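Local coordinates for carbonic anhydrase (Synechocystis sp., PDB 5SWC), which catalyses the zinc-dependent, reversible hydration of carbon dioxide in the carboxysome, supplying CO2 to RuBisCO for photosynthetic carbon fixation, at residues Ile56-Ser61 with Ser118-Met123; Ala98-Ala103 with Gln182-Ile187; Ser131-Glu134 with Val139-Trp142; Asp155-Leu160 with Ile166-Ala171; His199-Arg204 with Val210-Gly215. All coordinates share one frame; numbering follows the deposited sequence.

Overall arrangement
Contacts 1, 2 and 5 are buried, contact 3 is partly so, and contact 4 lies at the surface. Contact 1 is held by a metal and a water, at the end of an inner strand of the sheet; contact 5, about 14 Å away between centres, is a backbone-bonded hairpin of the same sheet, and Ser118 links the two through Tyr203. Only contact 5 has direct hydrogen bonds between its segments. Contact 2 joins two helices by a thioether and a bound formic acid, whereas 3 and 4 rest on groups laid over tyrosine rings between neighbouring helical parts. Helix 162-181, which carries half of contact 4, also packs on contacts 1 and 5.

Contact 1: Ile56-Ser61 with Ser118-Met123. With ZN (zinc ion), chain G; FMT (formic acid), chain O.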
# COMPACT_ATOMS: atom_id res chain seq x y z
N ILE A 56 -14.02 21.44 -5.47
CA ILE A 56 -13.57 20.17 -6.01
C ILE A 56 -14.40 19.89 -7.23
O ILE A 56 -15.65 19.85 -7.13
CB ILE A 56 -13.75 19.04 -4.97
CG1 ILE A 56 -12.95 19.31 -3.73
CG2 ILE A 56 -13.44 17.68 -5.59
CD1 ILE A 56 -13.46 18.65 -2.46
N CYS A 57 -13.79 19.74 -8.40
CA CYS A 57 -14.57 19.51 -9.58
C CYS A 57 -13.86 18.63 -10.58
O CYS A 57 -12.73 18.19 -10.34
CB CYS A 57 -14.98 20.85 -10.19
SG CYS A 57 -13.70 21.79 -10.98
N CYS A 58 -14.50 18.31 -11.67
CA CYS A 58 -13.90 17.42 -12.64
C CYS A 58 -12.89 18.10 -13.51
O CYS A 58 -12.98 19.30 -13.80
CB CYS A 58 -15.01 16.79 -13.50
SG CYS A 58 -14.48 15.40 -14.58
N SER A 59 -11.93 17.33 -13.98
CA SER A 59 -10.93 17.77 -14.98
C SER A 59 -11.52 18.11 -16.33
O SER A 59 -10.90 18.78 -17.13
CB SER A 59 -9.88 16.69 -15.17
OG SER A 59 -9.15 16.44 -14.00
N ASP A 60 -12.75 17.65 -16.58
CA ASP A 60 -13.46 17.87 -17.84
C ASP A 60 -13.28 19.32 -18.32
O ASP A 60 -13.54 20.28 -17.57
CB ASP A 60 -14.95 17.55 -17.59
CG ASP A 60 -15.75 17.48 -18.87
OD1 ASP A 60 -15.86 18.46 -19.62
OD2 ASP A 60 -16.36 16.40 -19.08
N SER A 61 -12.91 19.45 -19.58
CA SER A 61 -12.62 20.76 -20.15
C SER A 61 -13.81 21.68 -20.27
O SER A 61 -13.66 22.89 -20.49
CB SER A 61 -11.94 20.60 -21.49
OG SER A 61 -12.82 20.04 -22.43
N SER A 118 -22.94 17.27 -15.66
CA SER A 118 -23.65 16.42 -16.60
C SER A 118 -22.69 15.83 -17.62
O SER A 118 -21.69 16.46 -18.02
CB SER A 118 -24.79 17.17 -17.24
OG SER A 118 -24.32 18.32 -17.93
N HIS A 119 -23.00 14.62 -18.06
CA HIS A 119 -22.24 13.95 -19.13
C HIS A 119 -20.81 13.59 -18.75
O HIS A 119 -19.92 13.58 -19.60
CB HIS A 119 -22.26 14.76 -20.41
CG HIS A 119 -23.63 15.15 -20.85
ND1 HIS A 119 -24.56 14.21 -21.23
CD2 HIS A 119 -24.20 16.36 -21.05
CE1 HIS A 119 -25.66 14.82 -21.64
NE2 HIS A 119 -25.46 16.12 -21.57
N CYS A 120 -20.59 13.37 -17.47
CA CYS A 120 -19.25 13.11 -16.98
C CYS A 120 -18.69 11.79 -17.50
O CYS A 120 -19.27 10.72 -17.31
CB CYS A 120 -19.25 13.13 -15.45
SG CYS A 120 -17.61 12.92 -14.69
N GLY A 121 -17.50 11.87 -18.06
CA GLY A 121 -16.83 10.71 -18.63
C GLY A 121 -16.46 9.67 -17.58
O GLY A 121 -16.56 8.45 -17.86
N ALA A 122 -16.09 10.09 -16.39
CA ALA A 122 -15.78 9.16 -15.31
C ALA A 122 -16.99 8.35 -14.92
O ALA A 122 -16.91 7.16 -14.61
CB ALA A 122 -15.23 9.93 -14.12
N MET A 123 -18.16 8.97 -14.99
CA MET A 123 -19.38 8.30 -14.63
C MET A 123 -19.83 7.32 -15.72
O MET A 123 -20.31 6.25 -15.43
CB MET A 123 -20.46 9.33 -14.29
CG MET A 123 -20.14 10.10 -13.02
SD MET A 123 -19.80 9.10 -11.55
CE MET A 123 -18.05 9.04 -11.51
ZN ZN G . -16.43 14.71 -15.55
C FMT O . -13.17 12.93 -17.36
O1 FMT O . -13.53 13.96 -17.98
O2 FMT O . -13.94 12.32 -16.64
O HOH W 1 -16.06 14.30 -17.56
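Cys58 and Cys120 are joined through the zinc ion of the active site, the Cys-His-Cys centre of the beta-class carbonic anhydrases. One cysteine ends strand 53-58; the other occupies the N-cap position of helix 121-126. The metal bonds come first. Cys58 SG lies 2.3 Å from zinc and Cys120 SG likewise 2.3 Å, soft thiolate-type ligands well suited to this ion. In both residues SG swings anti to the backbone N (chi1 -169° and -176°), which carries the two sulfurs to the metal from separate parts of the chain. His117 NE2 is the third protein ligand, and a water 2.1 Å from zinc completes the four ligands.

Hydrogen bonds surround the first shell. Asp60 N donates to Cys58 SG over 3.5 Å, nearly straight at 165°, and probably tempers the charge on that sulfur. The zinc water is gripped from several sides: it donates to Asp60 OD2 at 2.6 Å and accepts from Gly121 N at 2.9 Å, an amide at the start of the helix. Arg62 forms a salt bridge with Asp60 and so steadies the carboxylate, the aspartate-arginine pairing familiar in this family.

A formic acid molecule, probably from the crystallisation liquor, sits beside the metal and also bonds Gln49 of the second subunit. Its O1 accepts a bond from the zinc water, while its O2 receives a weak one from Ala122 N at 3.1 Å.

Contact 2: Ala98-Ala103 with Gln182-Ile187; sequences AAMEYA and QTYPAI. With FMT (formic acid), chain K.
Met100 reaches from helix 95-106 across to Tyr184 and Ile187 at the start of helix 185-193, a buried helix-to-helix packing within the alpha/beta fold of the beta-class carbonic anhydrases. The methionine has been modelled in two conformers, so the details hold for the one described here. Its chain leaves the helix and then bends twice (chi2 -74°, chi3 -67°), turning the methyl group toward the tyrosine while the sulfur stays near the isoleucine. CE sits obliquely against the ring, 3.3 Å from Tyr184 CD2, and also comes near the CB of the same residue. SD meets the outer end of the other side chain, 3.8 Å from Ile187 CD1. A long, flexible, apolar thioether suits this place because it can touch an aromatic and a branched aliphatic group at once.

Tyr184 is the N-cap residue of its helix. Its ring leans toward the methionine, and its OH bonds Pro87 O, which fixes the far end. Pro185 follows naturally in the first turn, where no backbone N-H is needed for the helix.

A formic acid molecule, probably from the crystallisation liquor, lies between Ala186 and Glu101. Its O1 lies at the edge of the Tyr184 ring and accepts an almost straight bond (170°) from Ala186 N at 2.9 Å, so an amide of the helix's first turn holds the small acid. On the other side, Glu101 OE2 approaches O2 of the bound acid to 2.5 Å, a separation at which one of the two acids probably keeps a proton. Glu101 OE1, meanwhile, accepts from Val139 N of the second subunit.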
# COMPACT_ATOMS: atom_id res chain seq x y z
N ALA A 98 -4.25 15.59 0.56
CA ALA A 98 -3.26 16.62 0.85
C ALA A 98 -3.74 18.01 0.50
O ALA A 98 -3.53 18.97 1.25
CB ALA A 98 -1.97 16.31 0.12
N ALA A 99 -4.35 18.17 -0.66
CA ALA A 99 -4.80 19.48 -1.09
C ALA A 99 -5.92 19.99 -0.18
O ALA A 99 -5.95 21.16 0.19
CB ALA A 99 -5.23 19.45 -2.51
N MET A 100 -6.82 19.10 0.17
CA MET A 100 -7.91 19.47 1.07
C MET A 100 -7.32 19.86 2.43
O MET A 100 -7.71 20.87 3.02
CB MET A 100 -8.92 18.31 1.18
CG MET A 100 -10.05 18.50 2.20
SD MET A 100 -9.54 18.31 3.94
CE MET A 100 -9.12 16.57 3.97
N GLU A 101 -6.36 19.08 2.93
CA GLU A 101 -5.76 19.38 4.22
C GLU A 101 -5.06 20.74 4.20
O GLU A 101 -5.17 21.53 5.14
CB GLU A 101 -4.75 18.30 4.59
CG GLU A 101 -4.17 18.49 5.98
CD GLU A 101 -3.15 17.44 6.28
OE1 GLU A 101 -2.07 17.57 5.72
OE2 GLU A 101 -3.44 16.48 7.03
N TYR A 102 -4.35 21.01 3.12
CA TYR A 102 -3.72 22.34 3.01
C TYR A 102 -4.75 23.46 3.07
O TYR A 102 -4.58 24.44 3.79
CB TYR A 102 -2.87 22.42 1.74
CG TYR A 102 -2.00 23.64 1.70
CD1 TYR A 102 -0.83 23.72 2.44
CD2 TYR A 102 -2.38 24.75 0.97
CE1 TYR A 102 -0.05 24.89 2.42
CE2 TYR A 102 -1.61 25.87 0.94
CZ TYR A 102 -0.46 25.95 1.65
OH TYR A 102 0.29 27.13 1.63
N ALA A 103 -5.81 23.29 2.31
CA ALA A 103 -6.88 24.30 2.26
C ALA A 103 -7.52 24.56 3.65
O ALA A 103 -7.76 25.70 4.06
CB ALA A 103 -7.93 23.86 1.26
N GLN A 182 -16.16 13.22 5.00
CA GLN A 182 -16.44 13.24 6.43
C GLN A 182 -15.59 12.26 7.22
O GLN A 182 -15.67 12.23 8.44
CB GLN A 182 -17.91 13.01 6.64
CG GLN A 182 -18.68 14.26 6.20
CD GLN A 182 -20.15 14.10 6.29
OE1 GLN A 182 -20.72 14.16 7.35
NE2 GLN A 182 -20.79 13.89 5.16
N THR A 183 -14.79 11.44 6.55
CA THR A 183 -13.84 10.57 7.26
C THR A 183 -12.49 11.23 7.52
O THR A 183 -11.66 10.64 8.23
CB THR A 183 -13.62 9.21 6.54
OG1 THR A 183 -13.01 9.38 5.26
CG2 THR A 183 -14.91 8.44 6.48
N TYR A 184 -12.21 12.41 6.95
CA TYR A 184 -10.92 13.04 7.17
C TYR A 184 -10.85 13.77 8.54
O TYR A 184 -11.81 14.45 8.90
CB TYR A 184 -10.62 14.05 6.07
CG TYR A 184 -10.21 13.40 4.75
CD1 TYR A 184 -11.15 12.85 3.94
CD2 TYR A 184 -8.86 13.27 4.39
CE1 TYR A 184 -10.78 12.22 2.76
CE2 TYR A 184 -8.50 12.66 3.23
CZ TYR A 184 -9.46 12.13 2.43
OH TYR A 184 -9.02 11.54 1.25
N PRO A 185 -9.75 13.63 9.25
CA PRO A 185 -9.64 14.25 10.57
C PRO A 185 -9.94 15.75 10.62
O PRO A 185 -10.66 16.19 11.53
CB PRO A 185 -8.22 13.95 11.00
CG PRO A 185 -7.92 12.62 10.27
CD PRO A 185 -8.60 12.76 8.97
N ALA A 186 -9.41 16.52 9.69
CA ALA A 186 -9.58 17.96 9.74
C ALA A 186 -11.04 18.30 9.54
O ALA A 186 -11.53 19.28 10.18
CB ALA A 186 -8.75 18.62 8.67
N ILE A 187 -11.74 17.57 8.68
CA ILE A 187 -13.14 17.82 8.44
C ILE A 187 -13.97 17.41 9.64
O ILE A 187 -14.80 18.17 10.12
CB ILE A 187 -13.55 17.11 7.19
CG1 ILE A 187 -12.87 17.85 6.02
CG2 ILE A 187 -15.04 17.12 7.01
CD1 ILE A 187 -13.18 17.35 4.67
C FMT K . -6.63 15.78 7.18
O1 FMT K . -7.79 15.63 7.51
O2 FMT K . -5.77 16.25 7.94

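Contact 3: Ser131-Glu134 with Val139-Trp142; sequences SLQE and VYDW
Gln133 lies flat on Tyr140, an amide-on-ring contact at the rim of the chain, where a short helical turn at 129-132 is followed closely by helix 137-143. The two side chains run alongside each other and point the same way. Gln133 CG stands over the middle of the ring, 3.3 Å from its centroid and only 9° off the normal, a CH-pi contact. Beyond it the carboxamide continues over the same ring, its plane within 12° of the aromatic one, with Gln133 CD 3.6 Å from Tyr140 CZ. Glutamine suits this exposed position: its methylenes and flat amide can cover an aromatic face while its polar end remains compatible with solvent. Tyrosine provides the broad surface, and with CG anti to the backbone N (chi1 175°) its ring extends from the helix toward the preceding turn.

The pair belongs to a tight turn between two short helical segments, in which the chain doubles back after only four intervening residues and the CA atoms of Leu132 and Tyr140 come within 5.7 Å. Beneath the stacked pair the contact becomes purely apolar. Leu132 CB faces Tyr140 CB at 4.1 Å, and Leu132 CD1 meets Val139 CG1, also at 4.1 Å, the two branched side chains crossing at a slant. Leucine and valine fit here because both are buried and neither brings a polar group that would need a partner.

Val139 also touches the second subunit, its side chain packing on Ala98 there. The side chain of Val139 stays about 10 Å from the bound zinc ion.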
# COMPACT_ATOMS: atom_id res chain seq x y z
N SER A 131 -15.11 -3.00 -18.71
CA SER A 131 -14.56 -2.71 -20.03
C SER A 131 -13.34 -1.78 -20.00
O SER A 131 -12.58 -1.73 -20.96
CB SER A 131 -15.64 -2.07 -20.91
OG SER A 131 -15.88 -0.71 -20.53
N LEU A 132 -13.16 -1.03 -18.91
CA LEU A 132 -12.05 -0.07 -18.82
C LEU A 132 -10.72 -0.69 -18.58
O LEU A 132 -9.70 -0.07 -18.87
CB LEU A 132 -12.26 0.89 -17.65
CG LEU A 132 -13.46 1.77 -17.71
CD1 LEU A 132 -13.49 2.60 -16.43
CD2 LEU A 132 -13.44 2.69 -18.93
N GLN A 133 -10.68 -1.89 -18.01
CA GLN A 133 -9.41 -2.50 -17.61
C GLN A 133 -8.34 -2.52 -18.69
O GLN A 133 -7.19 -2.24 -18.40
CB GLN A 133 -9.62 -3.93 -17.12
CG GLN A 133 -10.26 -3.99 -15.76
CD GLN A 133 -10.34 -5.39 -15.22
OE1 GLN A 133 -11.39 -6.04 -15.31
NE2 GLN A 133 -9.24 -5.87 -14.65
N GLU A 134 -8.70 -2.87 -19.92
CA GLU A 134 -7.71 -3.06 -20.96
C GLU A 134 -6.99 -1.78 -21.39
O GLU A 134 -5.75 -1.74 -21.40
CB GLU A 134 -8.33 -3.74 -22.18
CG GLU A 134 -7.32 -4.13 -23.25
CD GLU A 134 -7.97 -4.69 -24.52
OE1 GLU A 134 -9.10 -4.24 -24.84
OE2 GLU A 134 -7.36 -5.55 -25.18
N VAL A 139 -7.70 4.40 -14.86
CA VAL A 139 -9.04 4.90 -14.58
C VAL A 139 -9.84 3.82 -13.85
O VAL A 139 -10.54 4.11 -12.86
CB VAL A 139 -9.76 5.35 -15.86
CG1 VAL A 139 -11.15 5.80 -15.54
CG2 VAL A 139 -8.95 6.46 -16.58
N TYR A 140 -9.72 2.59 -14.30
CA TYR A 140 -10.38 1.48 -13.63
C TYR A 140 -10.02 1.47 -12.15
O TYR A 140 -10.90 1.37 -11.29
CB TYR A 140 -9.99 0.18 -14.31
CG TYR A 140 -10.50 -1.08 -13.65
CD1 TYR A 140 -11.77 -1.57 -13.88
CD2 TYR A 140 -9.70 -1.77 -12.80
CE1 TYR A 140 -12.20 -2.75 -13.28
CE2 TYR A 140 -10.10 -2.93 -12.19
CZ TYR A 140 -11.37 -3.40 -12.42
OH TYR A 140 -11.81 -4.58 -11.83
N ASP A 141 -8.73 1.57 -11.83
CA ASP A 141 -8.32 1.50 -10.43
C ASP A 141 -8.85 2.72 -9.66
O ASP A 141 -9.27 2.60 -8.49
CB ASP A 141 -6.79 1.46 -10.32
CG ASP A 141 -6.16 0.19 -10.84
OD1 ASP A 141 -6.86 -0.85 -10.84
OD2 ASP A 141 -4.94 0.24 -11.22
N TRP A 142 -8.79 3.88 -10.27
CA TRP A 142 -9.21 5.13 -9.63
C TRP A 142 -10.68 5.10 -9.26
O TRP A 142 -11.08 5.53 -8.17
CB TRP A 142 -8.88 6.28 -10.56
CG TRP A 142 -9.50 7.58 -10.27
CD1 TRP A 142 -10.34 8.28 -11.12
CD2 TRP A 142 -9.31 8.41 -9.14
NE1 TRP A 142 -10.66 9.47 -10.56
CE2 TRP A 142 -10.06 9.59 -9.35
CE3 TRP A 142 -8.58 8.29 -7.95
CZ2 TRP A 142 -10.08 10.61 -8.42
CZ3 TRP A 142 -8.64 9.31 -7.01
CH2 TRP A 142 -9.38 10.46 -7.28

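Contact 4: Asp155-Leu160 with Ile166-Ala171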
# COMPACT_ATOMS: atom_id res chain seq x y z
N ASP A 155 -27.85 -1.40 -7.41
CA ASP A 155 -28.79 -2.04 -6.52
C ASP A 155 -30.15 -1.35 -6.51
O ASP A 155 -31.16 -2.05 -6.36
CB ASP A 155 -28.29 -2.07 -5.06
CG ASP A 155 -27.12 -3.02 -4.83
OD1 ASP A 155 -26.84 -3.90 -5.69
OD2 ASP A 155 -26.45 -2.84 -3.77
N ASN A 156 -30.18 -0.03 -6.66
CA ASN A 156 -31.36 0.75 -6.37
C ASN A 156 -31.98 1.43 -7.58
O ASN A 156 -33.12 1.89 -7.46
CB ASN A 156 -31.07 1.83 -5.32
CG ASN A 156 -30.73 1.25 -3.98
OD1 ASN A 156 -31.64 0.81 -3.25
ND2 ASN A 156 -29.45 1.19 -3.65
N TYR A 157 -31.22 1.54 -8.68
CA TYR A 157 -31.69 2.17 -9.92
C TYR A 157 -31.52 1.24 -11.11
O TYR A 157 -31.20 1.67 -12.23
CB TYR A 157 -30.99 3.48 -10.20
CG TYR A 157 -31.18 4.53 -9.16
CD1 TYR A 157 -30.30 4.67 -8.12
CD2 TYR A 157 -32.28 5.39 -9.21
CE1 TYR A 157 -30.44 5.66 -7.18
CE2 TYR A 157 -32.43 6.38 -8.26
CZ TYR A 157 -31.52 6.50 -7.23
OH TYR A 157 -31.65 7.48 -6.27
N SER A 158 -31.77 -0.04 -10.86
CA SER A 158 -31.47 -1.10 -11.83
C SER A 158 -32.34 -1.03 -13.06
O SER A 158 -32.06 -1.69 -14.07
CB SER A 158 -31.62 -2.47 -11.17
OG SER A 158 -32.98 -2.78 -10.97
N HIS A 159 -33.40 -0.24 -13.00
CA HIS A 159 -34.34 -0.16 -14.11
C HIS A 159 -34.13 1.08 -15.00
O HIS A 159 -34.85 1.27 -15.99
CB HIS A 159 -35.76 -0.27 -13.59
CG HIS A 159 -36.09 -1.61 -13.00
ND1 HIS A 159 -35.92 -1.90 -11.66
CD2 HIS A 159 -36.56 -2.75 -13.57
CE1 HIS A 159 -36.28 -3.15 -11.43
NE2 HIS A 159 -36.68 -3.69 -12.58
N LEU A 160 -33.14 1.89 -14.68
CA LEU A 160 -32.78 3.07 -15.48
C LEU A 160 -31.73 2.69 -16.49
O LEU A 160 -30.91 1.81 -16.26
CB LEU A 160 -32.21 4.20 -14.60
CG LEU A 160 -33.16 4.89 -13.63
CD1 LEU A 160 -32.45 6.01 -12.91
CD2 LEU A 160 -34.39 5.39 -14.34
N ILE A 166 -26.90 7.73 -16.37
CA ILE A 166 -25.70 8.56 -16.20
C ILE A 166 -26.00 9.73 -15.27
O ILE A 166 -25.21 10.08 -14.41
CB ILE A 166 -25.15 9.02 -17.54
CG1 ILE A 166 -24.63 7.81 -18.32
CG2 ILE A 166 -24.04 10.06 -17.33
CD1 ILE A 166 -24.47 8.03 -19.79
N GLU A 167 -27.18 10.32 -15.44
CA GLU A 167 -27.59 11.46 -14.60
C GLU A 167 -27.66 11.07 -13.13
O GLU A 167 -27.14 11.78 -12.24
CB GLU A 167 -28.94 11.96 -15.11
CG GLU A 167 -29.59 13.11 -14.37
CD GLU A 167 -30.89 13.56 -15.08
OE1 GLU A 167 -30.78 14.41 -15.99
OE2 GLU A 167 -31.99 13.07 -14.77
N VAL A 168 -28.23 9.91 -12.83
CA VAL A 168 -28.28 9.47 -11.44
C VAL A 168 -26.88 9.16 -10.92
O VAL A 168 -26.54 9.49 -9.79
CB VAL A 168 -29.20 8.23 -11.30
CG1 VAL A 168 -29.01 7.54 -10.00
CG2 VAL A 168 -30.64 8.67 -11.47
N ALA A 169 -26.02 8.58 -11.74
CA ALA A 169 -24.63 8.32 -11.31
C ALA A 169 -23.90 9.61 -11.00
O ALA A 169 -23.15 9.64 -10.00
CB ALA A 169 -23.86 7.55 -12.38
N VAL A 170 -24.07 10.65 -11.83
CA VAL A 170 -23.43 11.94 -11.54
C VAL A 170 -23.86 12.44 -10.15
O VAL A 170 -23.03 12.89 -9.33
CB VAL A 170 -23.74 12.94 -12.64
CG1 VAL A 170 -23.41 14.37 -12.20
CG2 VAL A 170 -23.01 12.58 -13.91
N ALA A 171 -25.17 12.38 -9.87
CA ALA A 171 -25.70 12.90 -8.61
C ALA A 171 -25.23 12.06 -7.42
O ALA A 171 -24.74 12.59 -6.40
CB ALA A 171 -27.21 12.96 -8.67
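A type I beta turn from Tyr157 to Leu160, closing the end of helix 147-156, packs by its two apolar corners on Val168 of the long helix 162-181. This junction of two helices through a beta turn lies at the surface of the alpha/beta fold, with the side chain of Val168 about 12 Å from that of Cys120. The turn is pinned by a backbone bond from Leu160 N to Tyr157 O at 3.1 Å, and both side chains point toward the second helix.

Val168 divides its two methyls between them. CG1, anti to the backbone N (chi1 165°), rises over the centre of the Tyr157 ring, 3.6 Å from the centroid and 8° off the normal, a CH-pi contact. It comes almost equally near to Tyr157 CD1 and CE1, so the methyl faces the ring rather than one edge. A beta-branched residue is apt here, because one CB presents methyls in two directions.

Tyr157 combines a flat apolar face with a polar end, which suits a partly exposed site: its OH is hydrogen-bonded to Glu172 one turn further along helix 162-181. Replacing it with an alanine would probably leave Val168 CG1 without its aromatic cover and Glu172 without this partner, weakening the hold of the turn on the helix. The valine's other methyl is met nearly at a right angle by the leucine, with Leu160 CD1 3.5 Å from Val168 CG2.

Contact 5: His199-Arg204 with Val210-Gly215; sequences HGWIYR and VLAYDG. With FMT (formic acid), chain L.
In Trp201 the indole turns anti to its carbonyl carbon (chi1 -79°), and in Val210 CG1 is anti to the backbone N (chi1 171°). The Val210 CG1 methyl lies 3.7 Å from Trp201 CD2, offset toward the rim of the ring. Ala212 CB lies 3.6 Å from Trp201 CD1, its small side chain leaving room for the indole directly opposite.

These residues belong to an antiparallel beta hairpin, the N-to-C directions of the two short strand segments 157° apart. Trp201 with Ala212 and Tyr203 with Val210 form non-hydrogen-bonded pairs. Between them Ile202 and Leu211 make a hydrogen-bonded pair, Ile202 N giving to Leu211 O at 2.7 Å and Leu211 N to Ile202 O at 2.9 Å. Gly200 O takes another bond from Tyr213 N at 2.8 Å.

A formic acid, probably from the crystallisation liquor, lies at the edge of the indole. Its O2 accepts from Trp201 NE1 at 3.0 Å and from His199 ND1 at 2.8 Å, two ring donors aimed at one oxygen. A leucine in place of Trp201 would probably leave that O2 without one donor and open a gap beside Val210 and Ala212.

Strand 197-204 is flanked by strand 111-117 along its other edge. Over the face bearing Trp201 and Val210 lie Met20 and Leu27 of the second subunit; on the face of Ile202 and Leu211, Ile202 rests on Val170, Ala171 and Ile174 of helix 162-181, and Phe220 of strand 219-221 touches both.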
# COMPACT_ATOMS: atom_id res chain seq x y z
N HIS A 199 -20.93 21.21 0.72
CA HIS A 199 -21.95 21.39 -0.34
C HIS A 199 -21.71 20.41 -1.47
O HIS A 199 -20.59 20.01 -1.73
CB HIS A 199 -21.88 22.80 -0.88
CG HIS A 199 -22.01 23.83 0.17
ND1 HIS A 199 -23.22 24.39 0.49
CD2 HIS A 199 -21.10 24.35 1.03
CE1 HIS A 199 -23.04 25.25 1.49
NE2 HIS A 199 -21.77 25.24 1.84
N GLY A 200 -22.81 20.02 -2.13
CA GLY A 200 -22.75 19.14 -3.29
C GLY A 200 -23.52 19.77 -4.43
O GLY A 200 -24.70 20.06 -4.27
N TRP A 201 -22.81 20.08 -5.51
CA TRP A 201 -23.37 20.80 -6.65
C TRP A 201 -23.29 19.97 -7.90
O TRP A 201 -22.27 19.36 -8.17
CB TRP A 201 -22.59 22.09 -6.84
CG TRP A 201 -22.95 23.20 -5.91
CD1 TRP A 201 -23.75 23.13 -4.79
CD2 TRP A 201 -22.59 24.58 -6.08
NE1 TRP A 201 -23.90 24.40 -4.25
CE2 TRP A 201 -23.20 25.28 -5.01
CE3 TRP A 201 -21.83 25.25 -7.02
CZ2 TRP A 201 -23.08 26.66 -4.87
CZ3 TRP A 201 -21.71 26.65 -6.88
CH2 TRP A 201 -22.33 27.32 -5.80
N ILE A 202 -24.34 19.98 -8.70
CA ILE A 202 -24.33 19.38 -10.04
C ILE A 202 -24.41 20.52 -11.05
O ILE A 202 -25.39 21.28 -11.09
CB ILE A 202 -25.53 18.47 -10.28
CG1 ILE A 202 -25.65 17.35 -9.26
CG2 ILE A 202 -25.48 17.90 -11.71
CD1 ILE A 202 -27.01 16.64 -9.29
N TYR A 203 -23.37 20.64 -11.89
CA TYR A 203 -23.36 21.64 -12.97
C TYR A 203 -23.93 21.00 -14.24
O TYR A 203 -23.38 20.05 -14.79
CB TYR A 203 -21.93 22.15 -13.17
CG TYR A 203 -21.71 22.97 -14.43
CD1 TYR A 203 -22.55 24.01 -14.78
CD2 TYR A 203 -20.62 22.73 -15.23
CE1 TYR A 203 -22.33 24.75 -15.93
CE2 TYR A 203 -20.39 23.46 -16.38
CZ TYR A 203 -21.25 24.47 -16.72
OH TYR A 203 -21.03 25.23 -17.85
N ARG A 204 -25.06 21.53 -14.69
CA ARG A 204 -25.75 21.07 -15.90
C ARG A 204 -25.27 21.94 -17.06
O ARG A 204 -25.67 23.11 -17.19
CB ARG A 204 -27.26 21.13 -15.71
CG ARG A 204 -27.66 20.30 -14.56
CD ARG A 204 -29.14 20.23 -14.37
NE ARG A 204 -29.74 19.38 -15.38
CZ ARG A 204 -30.89 19.64 -15.99
NH1 ARG A 204 -31.57 20.74 -15.68
NH2 ARG A 204 -31.39 18.78 -16.89
N VAL A 210 -26.99 25.16 -11.91
CA VAL A 210 -26.44 24.26 -10.90
C VAL A 210 -27.57 23.83 -10.00
O VAL A 210 -28.46 24.60 -9.64
CB VAL A 210 -25.38 24.99 -10.10
CG1 VAL A 210 -24.95 24.16 -8.89
CG2 VAL A 210 -24.17 25.27 -10.97
N LEU A 211 -27.53 22.57 -9.61
CA LEU A 211 -28.43 22.01 -8.58
C LEU A 211 -27.57 21.71 -7.37
O LEU A 211 -26.45 21.21 -7.48
CB LEU A 211 -29.09 20.71 -9.06
CG LEU A 211 -29.94 20.81 -10.33
CD1 LEU A 211 -30.55 19.42 -10.58
CD2 LEU A 211 -31.00 21.84 -10.18
N ALA A 212 -28.09 22.00 -6.19
CA ALA A 212 -27.38 21.82 -4.93
C ALA A 212 -28.11 20.84 -4.03
O ALA A 212 -29.33 20.87 -3.92
CB ALA A 212 -27.30 23.18 -4.22
N TYR A 213 -27.35 19.99 -3.33
CA TYR A 213 -27.98 19.03 -2.43
C TYR A 213 -28.33 19.68 -1.10
O TYR A 213 -27.47 20.23 -0.42
CB TYR A 213 -27.03 17.88 -2.17
CG TYR A 213 -27.66 16.71 -1.47
CD1 TYR A 213 -28.68 15.98 -2.05
CD2 TYR A 213 -27.20 16.29 -0.23
CE1 TYR A 213 -29.21 14.90 -1.43
CE2 TYR A 213 -27.75 15.22 0.41
CZ TYR A 213 -28.74 14.52 -0.18
OH TYR A 213 -29.30 13.40 0.42
N ASP A 214 -29.60 19.58 -0.74
CA ASP A 214 -30.09 20.00 0.56
C ASP A 214 -30.17 18.72 1.37
O ASP A 214 -31.08 17.89 1.18
CB ASP A 214 -31.47 20.67 0.39
CG ASP A 214 -32.11 21.09 1.69
OD1 ASP A 214 -31.61 20.62 2.76
OD2 ASP A 214 -33.13 21.79 1.68
N GLY A 215 -29.24 18.54 2.32
CA GLY A 215 -29.18 17.34 3.11
C GLY A 215 -30.33 17.13 4.08
O GLY A 215 -30.56 16.00 4.54
C FMT L . -25.91 25.42 -1.37
O1 FMT L . -26.57 25.82 -2.36
O2 FMT L . -25.15 24.43 -1.49
O HOH W 2 -25.13 21.54 -1.09